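PDB 2POS: sylvaticin from Pythium sylvaticum, which is a secreted alpha-elicitin-like protein that probably binds sterols or other lipids in an internal hydrophobic cavity, as its elicitin relatives do. Local coordinates for residues Lys5-Thr10 with Cys71-Gly76; Trp33-Pro38 with Leu80-Leu85. All coordinates share one frame; numbering follows the deposited sequence.

Contact 1 (Lys5-Thr10 with Cys71-Gly76); sequences KECAFT and CILVFG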
ATOM      1  N   LYS A   5     -12.681 -11.289  -6.035  1.00 17.29           N
ATOM      2  CA  LYS A   5     -12.687 -10.535  -7.281  1.00 17.81           C
ATOM      3  C   LYS A   5     -11.342  -9.855  -7.494  1.00 18.07           C
ATOM      4  O   LYS A   5     -10.858  -9.123  -6.626  1.00 16.96           O
ATOM      5  CB  LYS A   5     -13.824  -9.520  -7.254  1.00 18.31           C
ATOM      6  CG  LYS A   5     -14.057  -8.747  -8.535  1.00 19.90           C
ATOM      7  CD  LYS A   5     -15.439  -8.080  -8.509  1.00 22.68           C
ATOM      8  CE  LYS A   5     -15.549  -7.025  -7.414  1.00 24.01           C
ATOM      9  NZ  LYS A   5     -16.898  -6.377  -7.371  1.00 26.44           N
ATOM     10  N   GLU A   6     -10.746 -10.106  -8.655  1.00 18.67           N
ATOM     11  CA  GLU A   6      -9.434  -9.549  -8.992  1.00 19.28           C
ATOM     12  C   GLU A   6      -9.550  -8.234  -9.759  1.00 19.19           C
ATOM     13  O   GLU A   6     -10.474  -8.047 -10.560  1.00 19.94           O
ATOM     14  CB  GLU A   6      -8.585 -10.584  -9.745  1.00 19.46           C
ATOM     15  CG  GLU A   6      -8.171 -11.736  -8.831  1.00 20.52           C
ATOM     16  CD  GLU A   6      -7.618 -12.960  -9.544  1.00 21.02           C
ATOM     17  OE1 GLU A   6      -7.280 -12.882 -10.741  1.00 23.87           O
ATOM     18  OE2 GLU A   6      -7.522 -14.009  -8.876  1.00 25.34           O
ATOM     19  N   CYS A   7      -8.620  -7.319  -9.484  1.00 18.79           N
ATOM     20  CA  CYS A   7      -8.547  -6.044 -10.175  1.00 18.72           C
ATOM     21  C   CYS A   7      -8.103  -6.280 -11.606  1.00 18.67           C
ATOM     22  O   CYS A   7      -7.279  -7.160 -11.871  1.00 18.88           O
ATOM     23  CB  CYS A   7      -7.513  -5.116  -9.525  1.00 18.73           C
ATOM     24  SG  CYS A   7      -7.659  -4.873  -7.748  1.00 19.30           S
ATOM     25  N   ALA A   8      -8.647  -5.482 -12.514  1.00 18.51           N
ATOM     26  CA  ALA A   8      -8.112  -5.376 -13.868  1.00 18.47           C
ATOM     27  C   ALA A   8      -6.678  -4.862 -13.777  1.00 18.60           C
ATOM     28  O   ALA A   8      -6.327  -4.143 -12.836  1.00 17.81           O
ATOM     29  CB  ALA A   8      -8.961  -4.432 -14.688  1.00 18.79           C
ATOM     30  N   PHE A   9      -5.844  -5.222 -14.748  1.00 18.56           N
ATOM     31  CA  PHE A   9      -4.446  -4.797 -14.707  1.00 18.64           C
ATOM     32  C   PHE A   9      -4.319  -3.273 -14.669  1.00 18.53           C
ATOM     33  O   PHE A   9      -3.361  -2.743 -14.099  1.00 18.80           O
ATOM     34  CB  PHE A   9      -3.643  -5.381 -15.880  1.00 18.77           C
ATOM     35  CG  PHE A   9      -2.164  -5.136 -15.776  1.00 19.17           C
ATOM     36  CD1 PHE A   9      -1.362  -5.962 -15.000  1.00 20.34           C
ATOM     37  CD2 PHE A   9      -1.572  -4.068 -16.443  1.00 19.51           C
ATOM     38  CE1 PHE A   9       0.004  -5.733 -14.892  1.00 21.05           C
ATOM     39  CE2 PHE A   9      -0.207  -3.828 -16.338  1.00 19.72           C
ATOM     40  CZ  PHE A   9       0.580  -4.658 -15.563  1.00 19.44           C
ATOM     41  N   THR A  10      -5.293  -2.579 -15.263  1.00 18.53           N
ATOM     42  CA  THR A  10      -5.311  -1.114 -15.303  1.00 18.61           C
ATOM     43  C   THR A  10      -5.252  -0.482 -13.912  1.00 17.95           C
ATOM     44  O   THR A  10      -4.835   0.664 -13.755  1.00 17.99           O
ATOM     45  CB  THR A  10      -6.532  -0.565 -16.088  1.00 18.74           C
ATOM     46  OG1 THR A  10      -7.738  -1.158 -15.594  1.00 19.39           O
ATOM     47  CG2 THR A  10      -6.395  -0.860 -17.580  1.00 20.34           C
ATOM     48  N   CYS A  71     -10.716  -4.652  -4.612  1.00 14.46           N
ATOM     49  CA  CYS A  71     -10.453  -5.846  -5.408  1.00 14.95           C
ATOM     50  C   CYS A  71      -9.058  -6.342  -5.085  1.00 14.61           C
ATOM     51  O   CYS A  71      -8.264  -5.614  -4.486  1.00 14.14           O
ATOM     52  CB  CYS A  71     -10.554  -5.547  -6.912  1.00 15.68           C
ATOM     53  SG  CYS A  71      -9.533  -4.143  -7.485  1.00 19.42           S
ATOM     54  N   ILE A  72      -8.765  -7.576  -5.491  1.00 14.27           N
ATOM     55  CA  ILE A  72      -7.457  -8.170  -5.264  1.00 14.63           C
ATOM     56  C   ILE A  72      -6.528  -7.865  -6.432  1.00 15.18           C
ATOM     57  O   ILE A  72      -6.783  -8.267  -7.569  1.00 14.99           O
ATOM     58  CB  ILE A  72      -7.567  -9.704  -5.026  1.00 14.22           C
ATOM     59  CG1 ILE A  72      -8.334  -9.996  -3.723  1.00 14.43           C
ATOM     60  CG2 ILE A  72      -6.186 -10.360  -5.036  1.00 14.85           C
ATOM     61  CD1 ILE A  72      -7.575  -9.641  -2.436  1.00 14.35           C
ATOM     62  N   LEU A  73      -5.469  -7.119  -6.130  1.00 15.63           N
ATOM     63  CA  LEU A  73      -4.385  -6.855  -7.065  1.00 16.48           C
ATOM     64  C   LEU A  73      -3.410  -8.028  -7.043  1.00 16.75           C
ATOM     65  O   LEU A  73      -2.881  -8.384  -5.986  1.00 16.79           O
ATOM     66  CB  LEU A  73      -3.676  -5.560  -6.666  1.00 16.49           C
ATOM     67  CG  LEU A  73      -2.664  -4.930  -7.626  1.00 17.33           C
ATOM     68  CD1 LEU A  73      -3.361  -4.451  -8.896  1.00 18.99           C
ATOM     69  CD2 LEU A  73      -1.964  -3.777  -6.939  1.00 17.95           C
ATOM     70  N   VAL A  74      -3.199  -8.621  -8.217  1.00 17.18           N
ATOM     71  CA  VAL A  74      -2.361  -9.807  -8.375  1.00 17.82           C
ATOM     72  C   VAL A  74      -1.057  -9.418  -9.063  1.00 18.15           C
ATOM     73  O   VAL A  74      -1.073  -8.966 -10.206  1.00 18.25           O
ATOM     74  CB  VAL A  74      -3.091 -10.887  -9.214  1.00 17.95           C
ATOM     75  CG1 VAL A  74      -2.189 -12.101  -9.457  1.00 18.30           C
ATOM     76  CG2 VAL A  74      -4.370 -11.310  -8.526  1.00 18.46           C
ATOM     77  N   PHE A  75       0.056  -9.612  -8.360  1.00 18.45           N
ATOM     78  CA  PHE A  75       1.388  -9.319  -8.890  1.00 19.07           C
ATOM     79  C   PHE A  75       2.273 -10.542  -8.671  1.00 19.31           C
ATOM     80  O   PHE A  75       2.910 -10.686  -7.625  1.00 19.02           O
ATOM     81  CB  PHE A  75       1.974  -8.064  -8.216  1.00 19.29           C
ATOM     82  CG  PHE A  75       3.294  -7.629  -8.789  1.00 20.91           C
ATOM     83  CD1 PHE A  75       3.348  -6.936  -9.987  1.00 21.73           C
ATOM     84  CD2 PHE A  75       4.480  -7.918  -8.130  1.00 22.12           C
ATOM     85  CE1 PHE A  75       4.567  -6.540 -10.525  1.00 22.00           C
ATOM     86  CE2 PHE A  75       5.703  -7.529  -8.657  1.00 23.43           C
ATOM     87  CZ  PHE A  75       5.747  -6.840  -9.857  1.00 21.54           C
ATOM     88  N   GLY A  76       2.298 -11.437  -9.659  1.00 19.25           N
ATOM     89  CA  GLY A  76       2.897 -12.761  -9.461  1.00 19.58           C
ATOM     90  C   GLY A  76       2.137 -13.519  -8.387  1.00 19.88           C
ATOM     91  O   GLY A  76       0.915 -13.654  -8.465  1.00 19.65           O
TER
HETATM   92  O   HOH W   1      -5.202  -8.240 -10.498  1.00 25.57           O
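The disulfide Cys7-Cys71, one of the bridges of the elicitin fold, ties the N-terminal loop to the chain entering the small antiparallel sheet. Its two SG atoms lie 2.0 Å apart with a chi3 of 101°, near the 90° that a relaxed disulfide prefers. In Cys71 the SG is wedged between the backbone N and the carbonyl carbon (chi1 53°), which turns it toward Cys7; in Cys7 it stands beside the backbone N, and from there the sulfur also rests against CB of Leu73.

Next to this covalent link the backbones form a single beta bridge, Glu6 with Ile72. Ile72 N gives its hydrogen to Lys5 O over 2.8 Å, nearly straight and in the carbonyl plane. The returning bond, Cys7 N to Ile72 O, is as short at 2.8 Å, but its donor sits 48° out of the plane of that carbonyl. The CA of Glu6 comes to 3.3 Å from the same Ile72 O in a CH...O contact. Strand 73-75 pairs on with strand 78-80 in the two-stranded sheet, and the Glu6-Ile72 bridge lies just ahead of this hairpin. A water continues the link where the chains part: it donates to Cys7 O at 2.7 Å and accepts from Val74 N at 3.1 Å, with a weak third bond to Ile72 O.

On the exposed side, the extended Glu6 side chain crosses Val74 at a slant, CD lying 3.8 Å from CG2. Its carboxylate goes on to a salt bridge between OE2 and Arg79 NH1 on strand 78-80.

Contact 2 (Trp33-Pro38 with Leu80-Leu85); sequences WQMLPP and LNVKKL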
ATOM      1  N   TRP A  33       9.064  -2.487   3.954  1.00 16.43           N
ATOM      2  CA  TRP A  33       7.851  -2.840   3.202  1.00 16.19           C
ATOM      3  C   TRP A  33       7.845  -2.142   1.854  1.00 16.56           C
ATOM      4  O   TRP A  33       8.103  -0.940   1.774  1.00 16.62           O
ATOM      5  CB  TRP A  33       6.585  -2.457   3.974  1.00 15.76           C
ATOM      6  CG  TRP A  33       5.320  -2.592   3.171  1.00 15.04           C
ATOM      7  CD1 TRP A  33       4.687  -3.752   2.834  1.00 14.27           C
ATOM      8  CD2 TRP A  33       4.535  -1.531   2.608  1.00 14.59           C
ATOM      9  NE1 TRP A  33       3.553  -3.483   2.099  1.00 14.69           N
ATOM     10  CE2 TRP A  33       3.437  -2.127   1.945  1.00 14.77           C
ATOM     11  CE3 TRP A  33       4.653  -0.136   2.602  1.00 13.24           C
ATOM     12  CZ2 TRP A  33       2.463  -1.374   1.281  1.00 14.32           C
ATOM     13  CZ3 TRP A  33       3.682   0.616   1.939  1.00 14.65           C
ATOM     14  CH2 TRP A  33       2.601  -0.004   1.296  1.00 14.17           C
ATOM     15  N   GLN A  34       7.523  -2.888   0.801  1.00 16.59           N
ATOM     16  CA  GLN A  34       7.499  -2.324  -0.544  1.00 17.01           C
ATOM     17  C   GLN A  34       6.086  -2.237  -1.108  1.00 16.43           C
ATOM     18  O   GLN A  34       5.321  -3.202  -1.041  1.00 15.73           O
ATOM     19  CB  GLN A  34       8.397  -3.128  -1.492  1.00 17.60           C
ATOM     20  CG  GLN A  34       9.807  -3.436  -0.945  1.00 20.08           C
ATOM     21  CD  GLN A  34      10.598  -2.190  -0.535  1.00 23.92           C
ATOM     22  OE1 GLN A  34      11.212  -2.150   0.543  1.00 26.56           O
ATOM     23  NE2 GLN A  34      10.593  -1.176  -1.392  1.00 24.14           N
ATOM     24  N   MET A  35       5.766  -1.070  -1.669  1.00 16.14           N
ATOM     25  CA  MET A  35       4.519  -0.838  -2.393  1.00 16.11           C
ATOM     26  C   MET A  35       4.772  -0.968  -3.899  1.00 15.87           C
ATOM     27  O   MET A  35       3.933  -1.497  -4.619  1.00 15.85           O
ATOM     28  CB  MET A  35       3.949   0.546  -2.055  1.00 15.70           C
ATOM     29  CG  MET A  35       2.630   0.913  -2.753  1.00 16.95           C
ATOM     30  SD  MET A  35       1.206  -0.054  -2.175  1.00 21.05           S
ATOM     31  CE  MET A  35       0.847  -1.085  -3.605  1.00 21.82           C
ATOM     32  N   LEU A  36       5.918  -0.478  -4.367  1.00 16.05           N
ATOM     33  CA  LEU A  36       6.292  -0.601  -5.781  1.00 16.38           C
ATOM     34  C   LEU A  36       7.697  -1.200  -5.939  1.00 16.66           C
ATOM     35  O   LEU A  36       8.687  -0.548  -5.606  1.00 17.36           O
ATOM     36  CB  LEU A  36       6.235   0.755  -6.497  1.00 16.29           C
ATOM     37  CG  LEU A  36       4.922   1.539  -6.549  1.00 16.45           C
ATOM     38  CD1 LEU A  36       5.133   2.844  -7.295  1.00 16.87           C
ATOM     39  CD2 LEU A  36       3.818   0.730  -7.194  1.00 16.79           C
ATOM     40  N   PRO A  37       7.796  -2.449  -6.426  1.00 16.99           N
ATOM     41  CA  PRO A  37       6.723  -3.393  -6.728  1.00 16.70           C
ATOM     42  C   PRO A  37       6.064  -3.860  -5.433  1.00 16.51           C
ATOM     43  O   PRO A  37       6.716  -3.879  -4.392  1.00 16.52           O
ATOM     44  CB  PRO A  37       7.453  -4.577  -7.385  1.00 16.85           C
ATOM     45  CG  PRO A  37       8.836  -4.137  -7.624  1.00 17.78           C
ATOM     46  CD  PRO A  37       9.128  -3.019  -6.693  1.00 16.71           C
ATOM     47  N   PRO A  38       4.781  -4.245  -5.491  1.00 16.72           N
ATOM     48  CA  PRO A  38       4.098  -4.598  -4.240  1.00 17.13           C
ATOM     49  C   PRO A  38       4.582  -5.908  -3.618  1.00 17.53           C
ATOM     50  O   PRO A  38       4.596  -6.950  -4.289  1.00 18.27           O
ATOM     51  CB  PRO A  38       2.629  -4.703  -4.660  1.00 17.22           C
ATOM     52  CG  PRO A  38       2.677  -5.056  -6.105  1.00 17.19           C
ATOM     53  CD  PRO A  38       3.894  -4.355  -6.661  1.00 16.98           C
ATOM     54  N   LEU A  80      -2.937  -8.649  -2.899  1.00 16.69           N
ATOM     55  CA  LEU A  80      -3.409  -7.757  -1.853  1.00 16.30           C
ATOM     56  C   LEU A  80      -4.544  -6.890  -2.358  1.00 15.25           C
ATOM     57  O   LEU A  80      -4.667  -6.619  -3.552  1.00 15.32           O
ATOM     58  CB  LEU A  80      -2.281  -6.873  -1.314  1.00 16.79           C
ATOM     59  CG  LEU A  80      -1.924  -5.622  -2.135  1.00 17.54           C
ATOM     60  CD1 LEU A  80      -1.030  -4.689  -1.335  1.00 20.44           C
ATOM     61  CD2 LEU A  80      -1.284  -6.001  -3.467  1.00 20.57           C
ATOM     62  N   ASN A  81      -5.377  -6.475  -1.419  1.00 13.92           N
ATOM     63  CA  ASN A  81      -6.412  -5.498  -1.666  1.00 12.66           C
ATOM     64  C   ASN A  81      -5.888  -4.149  -1.172  1.00 12.40           C
ATOM     65  O   ASN A  81      -5.776  -3.915   0.028  1.00 11.99           O
ATOM     66  CB  ASN A  81      -7.664  -5.921  -0.903  1.00 12.39           C
ATOM     67  CG  ASN A  81      -8.839  -5.002  -1.136  1.00 12.36           C
ATOM     68  OD1 ASN A  81      -8.691  -3.780  -1.196  1.00 12.29           O
ATOM     69  ND2 ASN A  81     -10.031  -5.589  -1.242  1.00 12.57           N
ATOM     70  N   VAL A  82      -5.541  -3.280  -2.117  1.00 12.48           N
ATOM     71  CA  VAL A  82      -4.925  -1.986  -1.800  1.00 12.67           C
ATOM     72  C   VAL A  82      -5.865  -1.076  -1.003  1.00 12.90           C
ATOM     73  O   VAL A  82      -5.418  -0.347  -0.118  1.00 12.59           O
ATOM     74  CB  VAL A  82      -4.415  -1.247  -3.074  1.00 13.40           C
ATOM     75  CG1 VAL A  82      -3.874   0.135  -2.708  1.00 12.79           C
ATOM     76  CG2 VAL A  82      -3.342  -2.060  -3.765  1.00 14.15           C
ATOM     77  N   LYS A  83      -7.158  -1.111  -1.309  1.00 12.58           N
ATOM     78  CA  LYS A  83      -8.123  -0.300  -0.566  1.00 12.77           C
ATOM     79  C   LYS A  83      -8.205  -0.756   0.896  1.00 12.51           C
ATOM     80  O   LYS A  83      -8.248   0.068   1.813  1.00 12.60           O
ATOM     81  CB  LYS A  83      -9.498  -0.320  -1.232  1.00 12.92           C
ATOM     82  CG  LYS A  83     -10.431   0.763  -0.716  1.00 13.14           C
ATOM     83  CD  LYS A  83     -11.771   0.739  -1.432  1.00 14.69           C
ATOM     84  CE  LYS A  83     -12.696   1.785  -0.845  1.00 16.72           C
ATOM     85  NZ  LYS A  83     -14.054   1.700  -1.464  1.00 19.67           N
ATOM     86  N   LYS A  84      -8.216  -2.070   1.111  1.00 12.28           N
ATOM     87  CA  LYS A  84      -8.156  -2.622   2.464  1.00 12.33           C
ATOM     88  C   LYS A  84      -6.907  -2.126   3.185  1.00 12.51           C
ATOM     89  O   LYS A  84      -6.987  -1.609   4.301  1.00 12.23           O
ATOM     90  CB  LYS A  84      -8.160  -4.142   2.404  1.00 12.37           C
ATOM     91  CG  LYS A  84      -8.027  -4.831   3.759  1.00 13.85           C
ATOM     92  CD  LYS A  84      -8.094  -6.328   3.540  1.00 16.40           C
ATOM     93  CE  LYS A  84      -8.086  -7.090   4.839  1.00 19.76           C
ATOM     94  NZ  LYS A  84      -8.103  -8.540   4.530  1.00 21.54           N
ATOM     95  N   LEU A  85      -5.760  -2.274   2.525  1.00 12.51           N
ATOM     96  CA  LEU A  85      -4.483  -1.881   3.105  1.00 13.54           C
ATOM     97  C   LEU A  85      -4.539  -0.455   3.622  1.00 12.91           C
ATOM     98  O   LEU A  85      -4.214  -0.185   4.792  1.00 12.87           O
ATOM     99  CB  LEU A  85      -3.373  -2.016   2.051  1.00 13.81           C
ATOM    100  CG  LEU A  85      -2.046  -1.299   2.345  1.00 15.70           C
ATOM    101  CD1 LEU A  85      -1.308  -2.046   3.422  1.00 18.90           C
ATOM    102  CD2 LEU A  85      -1.198  -1.167   1.073  1.00 16.17           C
TER
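Trp33, Met35 and Pro38 pack on Leu80, Val82 and Leu85, an apolar contact between the loop 33-38 and the end of strand 78-80 with the start of helix 82-92. Trp33 and Leu85 come at each other from opposite directions, CD2 of Leu85 lying obliquely to the ring, 3.7 Å from CZ2 of Trp33. Met35 slides past Leu85 in the opposite direction, its SD 4.2 Å from the same CD2. The chain of Met35 starts anti to the backbone N (chi1 -180°), then bends at chi2 and chi3, which swings CE across to CG2 of Val82 at 4.3 Å. Farther along, CB of Pro38 faces CD2 of Leu80, again at 4.3 Å. Ile63 of helix 54-64 touches both Met35 and Val82.

Among the polar groups, the backbone N of Met35 lies 4.2 Å above the centre of the indole and bonds to Gln28 OE1, while Trp33 NE1 reaches Gly40 O.

Helix capping sets the other side. Asn81 is the N-cap, and its OD1 accepts from Lys84 N at 2.9 Å, a nearly straight bond whose donor lies well above the amide plane. Asp70 OD1 and Glu2 O both take hydrogens from Asn81 ND2, holding the buried amide's rotation. The capped first turn thus presents Val82 and Leu85 to the hydrophobic core of the elicitin fold, where the loop between helices 22-31 and 44-51 meets the end of the hairpin and the last helix.

Contact 1 lies on the periphery and is partly buried, whereas the centre of contact 2 lies about 3 Å from the centre of the chain, with all its touching residues buried. Their chemistry follows: a covalent bridge, backbone bonds and water at the edge; methyl groups, a thioether and an indole in the core. Their centres are about 11 Å apart, and the hairpin joins them. Leu73 N is probably hydrogen-bonded to Leu80 O, linking 71-76 to 80-85 across the two strands, while the Phe75 side chain packs on Pro37 and Pro38 of the loop in contact 2. Along the sequence the segments alternate, so the two contacts cross.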